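Local coordinates for protein Sso-CP2 metallo-carboxypetidase (Sulfolobus solfataricus, PDB 4MMO) that probably acts as a zinc-dependent carboxypeptidase of the M20 peptidase family, removing residues from the C-terminal ends of peptides, at residues Ile214-Glu228 with Leu324-Gly336. Sequence-based numbering, arbitrary orientation.
With SO4 (sulfate ion), chain F.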
# COMPACT_ATOMS: atom_id res chain seq x y z
N ILE A 214 -9.21 -11.53 3.65
CA ILE A 214 -8.43 -12.74 3.40
C ILE A 214 -7.20 -12.79 4.31
O ILE A 214 -7.00 -13.77 5.03
CB ILE A 214 -7.97 -12.82 1.93
CG1 ILE A 214 -9.15 -13.11 1.00
CG2 ILE A 214 -6.88 -13.88 1.74
CD1 ILE A 214 -9.77 -14.50 1.16
N ILE A 215 -6.38 -11.75 4.28
CA ILE A 215 -5.15 -11.75 5.07
C ILE A 215 -5.47 -11.74 6.56
O ILE A 215 -4.66 -12.20 7.37
CB ILE A 215 -4.22 -10.57 4.70
CG1 ILE A 215 -4.92 -9.23 4.91
CG2 ILE A 215 -3.73 -10.71 3.26
CD1 ILE A 215 -4.03 -8.03 4.65
N SER A 216 -6.65 -11.26 6.93
CA SER A 216 -7.07 -11.27 8.33
C SER A 216 -7.29 -12.69 8.84
O SER A 216 -7.18 -12.94 10.04
CB SER A 216 -8.35 -10.45 8.52
OG SER A 216 -8.09 -9.07 8.35
N THR A 217 -7.59 -13.63 7.95
CA THR A 217 -7.86 -15.01 8.35
C THR A 217 -6.57 -15.78 8.61
O THR A 217 -6.58 -16.84 9.23
CB THR A 217 -8.67 -15.79 7.28
OG1 THR A 217 -7.90 -15.90 6.07
CG2 THR A 217 -10.00 -15.10 6.98
N LEU A 218 -5.45 -15.24 8.14
CA LEU A 218 -4.17 -15.92 8.22
C LEU A 218 -3.61 -16.01 9.64
O LEU A 218 -2.95 -16.99 9.99
CB LEU A 218 -3.15 -15.24 7.30
CG LEU A 218 -3.47 -15.29 5.80
CD1 LEU A 218 -2.47 -14.46 5.01
CD2 LEU A 218 -3.50 -16.72 5.28
N VAL A 219 -3.87 -14.99 10.45
CA VAL A 219 -3.31 -14.91 11.80
C VAL A 219 -4.34 -14.42 12.81
O VAL A 219 -5.29 -13.73 12.43
CB VAL A 219 -2.11 -13.94 11.84
CG1 VAL A 219 -0.99 -14.44 10.93
CG2 VAL A 219 -2.54 -12.53 11.44
N ASP A 220 -4.15 -14.76 14.08
CA ASP A 220 -4.97 -14.16 15.14
C ASP A 220 -4.35 -12.83 15.55
O ASP A 220 -3.39 -12.38 14.92
CB ASP A 220 -5.16 -15.11 16.34
CG ASP A 220 -3.85 -15.48 17.02
OD1 ASP A 220 -2.80 -14.84 16.76
OD2 ASP A 220 -3.88 -16.41 17.85
N MET A 221 -4.87 -12.19 16.59
CA MET A 221 -4.42 -10.85 16.94
C MET A 221 -3.02 -10.86 17.55
O MET A 221 -2.33 -9.84 17.55
CB MET A 221 -5.41 -10.16 17.88
CG MET A 221 -5.38 -10.62 19.33
SD MET A 221 -6.49 -9.66 20.38
CE MET A 221 -5.75 -8.03 20.29
N GLY A 222 -2.62 -12.01 18.06
CA GLY A 222 -1.30 -12.17 18.65
C GLY A 222 -0.23 -12.55 17.64
O GLY A 222 0.96 -12.53 17.96
N GLY A 223 -0.65 -12.89 16.43
CA GLY A 223 0.28 -13.21 15.36
C GLY A 223 0.44 -14.70 15.11
O GLY A 223 1.14 -15.10 14.18
N ARG A 224 -0.19 -15.53 15.94
CA ARG A 224 -0.17 -16.97 15.71
C ARG A 224 -0.85 -17.27 14.38
O ARG A 224 -1.91 -16.73 14.08
CB ARG A 224 -0.88 -17.70 16.85
CG ARG A 224 -1.29 -19.12 16.51
CD ARG A 224 -1.56 -19.94 17.77
NE ARG A 224 -0.48 -20.90 18.03
CZ ARG A 224 -0.47 -22.16 17.61
NH1 ARG A 224 -1.49 -22.65 16.90
NH2 ARG A 224 0.56 -22.94 17.90
N VAL A 225 -0.22 -18.13 13.58
CA VAL A 225 -0.69 -18.43 12.23
C VAL A 225 -1.85 -19.42 12.28
O VAL A 225 -1.77 -20.45 12.93
CB VAL A 225 0.45 -18.99 11.36
CG1 VAL A 225 -0.05 -19.31 9.95
CG2 VAL A 225 1.61 -18.01 11.31
N LEU A 226 -2.93 -19.09 11.58
CA LEU A 226 -4.16 -19.87 11.64
C LEU A 226 -4.31 -20.84 10.46
O LEU A 226 -5.29 -21.57 10.37
CB LEU A 226 -5.38 -18.94 11.68
CG LEU A 226 -5.47 -17.97 12.87
CD1 LEU A 226 -6.73 -17.13 12.77
CD2 LEU A 226 -5.43 -18.72 14.19
N ILE A 227 -3.33 -20.85 9.56
CA ILE A 227 -3.32 -21.81 8.46
C ILE A 227 -3.27 -23.22 9.03
O ILE A 227 -2.38 -23.56 9.80
CB ILE A 227 -2.13 -21.58 7.51
CG1 ILE A 227 -2.21 -20.19 6.89
CG2 ILE A 227 -2.11 -22.64 6.41
CD1 ILE A 227 -0.96 -19.78 6.13
N GLU A 228 -4.25 -24.04 8.65
CA GLU A 228 -4.35 -25.40 9.16
C GLU A 228 -3.11 -26.21 8.78
O GLU A 228 -2.73 -26.27 7.61
CB GLU A 228 -5.61 -26.09 8.62
CG GLU A 228 -5.84 -27.49 9.16
CD GLU A 228 -7.08 -28.14 8.58
OE1 GLU A 228 -8.01 -27.41 8.17
OE2 GLU A 228 -7.13 -29.39 8.53
N LEU A 324 -0.32 -25.69 2.00
CA LEU A 324 -1.23 -25.47 3.12
C LEU A 324 -1.89 -24.10 3.01
O LEU A 324 -3.09 -23.96 3.25
CB LEU A 324 -0.48 -25.57 4.45
CG LEU A 324 0.09 -26.94 4.83
CD1 LEU A 324 0.77 -26.85 6.19
CD2 LEU A 324 -0.99 -28.01 4.85
N LEU A 325 -1.10 -23.10 2.63
CA LEU A 325 -1.63 -21.77 2.42
C LEU A 325 -2.69 -21.80 1.34
O LEU A 325 -3.75 -21.19 1.48
CB LEU A 325 -0.51 -20.81 2.00
CG LEU A 325 -0.98 -19.42 1.55
CD1 LEU A 325 -1.70 -18.71 2.69
CD2 LEU A 325 0.19 -18.59 1.05
N LYS A 326 -2.42 -22.52 0.25
CA LYS A 326 -3.35 -22.55 -0.87
C LYS A 326 -4.65 -23.24 -0.49
O LYS A 326 -5.72 -22.75 -0.83
CB LYS A 326 -2.70 -23.20 -2.09
CG LYS A 326 -1.77 -22.24 -2.82
CD LYS A 326 -0.73 -22.97 -3.66
CE LYS A 326 -1.32 -23.49 -4.96
NZ LYS A 326 -0.30 -24.23 -5.76
N LYS A 327 -4.57 -24.35 0.23
CA LYS A 327 -5.78 -25.01 0.71
C LYS A 327 -6.59 -24.05 1.57
O LYS A 327 -7.81 -23.98 1.47
CB LYS A 327 -5.44 -26.27 1.50
CG LYS A 327 -5.25 -27.51 0.64
CD LYS A 327 -4.80 -28.71 1.46
CE LYS A 327 -4.71 -29.97 0.62
NZ LYS A 327 -3.57 -29.96 -0.33
N HIS A 328 -5.89 -23.29 2.41
CA HIS A 328 -6.54 -22.31 3.28
C HIS A 328 -7.24 -21.21 2.48
O HIS A 328 -8.38 -20.85 2.78
CB HIS A 328 -5.50 -21.70 4.22
CG HIS A 328 -6.05 -20.60 5.08
ND1 HIS A 328 -6.56 -20.82 6.33
CD2 HIS A 328 -6.16 -19.27 4.85
CE1 HIS A 328 -6.96 -19.68 6.85
NE2 HIS A 328 -6.73 -18.72 5.98
N LEU A 329 -6.56 -20.68 1.48
CA LEU A 329 -7.13 -19.61 0.66
C LEU A 329 -8.38 -20.07 -0.10
O LEU A 329 -9.29 -19.28 -0.34
CB LEU A 329 -6.08 -19.07 -0.32
CG LEU A 329 -4.93 -18.30 0.33
CD1 LEU A 329 -3.88 -17.94 -0.71
CD2 LEU A 329 -5.42 -17.04 1.04
N GLN A 330 -8.42 -21.35 -0.48
CA GLN A 330 -9.61 -21.93 -1.10
C GLN A 330 -10.81 -21.77 -0.17
O GLN A 330 -11.85 -21.24 -0.55
CB GLN A 330 -9.41 -23.41 -1.41
CG GLN A 330 -8.37 -23.71 -2.48
CD GLN A 330 -7.96 -25.18 -2.48
OE1 GLN A 330 -8.71 -26.05 -2.04
NE2 GLN A 330 -6.75 -25.46 -2.97
N LYS A 331 -10.65 -22.24 1.07
CA LYS A 331 -11.70 -22.19 2.07
C LYS A 331 -12.14 -20.75 2.36
O LYS A 331 -13.31 -20.49 2.63
CB LYS A 331 -11.24 -22.85 3.37
CG LYS A 331 -11.06 -24.35 3.26
CD LYS A 331 -10.42 -24.92 4.52
CE LYS A 331 -10.26 -26.43 4.43
NZ LYS A 331 -9.53 -26.85 3.19
N ALA A 332 -11.19 -19.82 2.31
CA ALA A 332 -11.47 -18.43 2.62
C ALA A 332 -12.12 -17.72 1.43
O ALA A 332 -12.40 -16.52 1.49
CB ALA A 332 -10.20 -17.71 3.03
N GLY A 333 -12.36 -18.47 0.36
CA GLY A 333 -13.03 -17.93 -0.81
C GLY A 333 -12.15 -17.00 -1.62
O GLY A 333 -12.65 -16.06 -2.25
N PHE A 334 -10.85 -17.26 -1.61
CA PHE A 334 -9.91 -16.43 -2.36
C PHE A 334 -10.16 -16.61 -3.86
O PHE A 334 -10.23 -17.73 -4.36
CB PHE A 334 -8.47 -16.78 -2.00
CG PHE A 334 -7.44 -15.99 -2.76
CD1 PHE A 334 -7.24 -14.64 -2.48
CD2 PHE A 334 -6.68 -16.58 -3.75
CE1 PHE A 334 -6.30 -13.91 -3.18
CE2 PHE A 334 -5.74 -15.85 -4.45
CZ PHE A 334 -5.54 -14.51 -4.17
N ASN A 335 -10.30 -15.49 -4.56
CA ASN A 335 -10.62 -15.50 -5.98
C ASN A 335 -9.65 -14.61 -6.74
O ASN A 335 -10.01 -13.51 -7.16
CB ASN A 335 -12.06 -15.03 -6.19
CG ASN A 335 -12.47 -15.04 -7.66
OD1 ASN A 335 -11.87 -15.75 -8.47
ND2 ASN A 335 -13.48 -14.26 -7.99
N GLY A 336 -8.43 -15.09 -6.90
CA GLY A 336 -7.41 -14.32 -7.59
C GLY A 336 -6.14 -15.10 -7.82
O GLY A 336 -6.12 -16.32 -7.73
S SO4 F . -3.50 -24.19 -7.43
O1 SO4 F . -3.73 -22.77 -7.16
O2 SO4 F . -2.08 -24.39 -7.74
O3 SO4 F . -3.87 -24.98 -6.25
O4 SO4 F . -4.30 -24.62 -8.57
O HOH W 1 -6.76 -23.30 7.43
O HOH W 2 -4.12 -25.37 5.00
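Helix 207-218 and the loop that follows it pack against helix 318-331 in the M20 dimerisation domain, a two-layer alpha/beta sandwich in which both helices lie on one antiparallel sheet. Ile214 and Leu218 from the helix and Ile227 from the loop meet Leu325, His328 and Leu329. The short helical segments run 10.5 Å apart at 127°, and the chain that leaves helix 207-218 turns back at residues 220-223 and passes alongside the other helix. Leu218 CD2 and Ile227 CD1 converge on one methyl, Leu325 CD1, each at 3.7 Å; beneath them Leu308 and Phe310 of strand 299-312 form the floor. Nearer the end of helix 318-331, Ile214 branches to two targets. Its CG2 meets Leu329 CD2 with the two side chains crossing at about a right angle, while CD1 lies by Ala332 CB and Phe334 CB, where the chain leaves the helix through a Schellman motif at Gly333.

The polar side of the contact is centred on the His328 imidazole. With CG anti to the backbone N (chi1 175°), the ring reaches across to the 214-228 segment, and Ile227 CG1 lies over one face, offset toward the rim. His328 NE2 donates to Thr217 OG1 at 3.1 Å, nearly in the ring plane. His328 ND1 is 2.7 Å from a water that accepts from Glu228 N, so both ring nitrogens have partners and the ring's rotation is probably fixed. A second water donates to both Glu228 O and Leu324 O, tying the two backbones together. On the far side of helix 207-218, Ile215 and Ser216 pack on Ala212 of the second subunit. The Thr217 hydroxyl that receives the histidine bond donates a hydrogen bond in turn to Ile214 O, in the carbonyl plane.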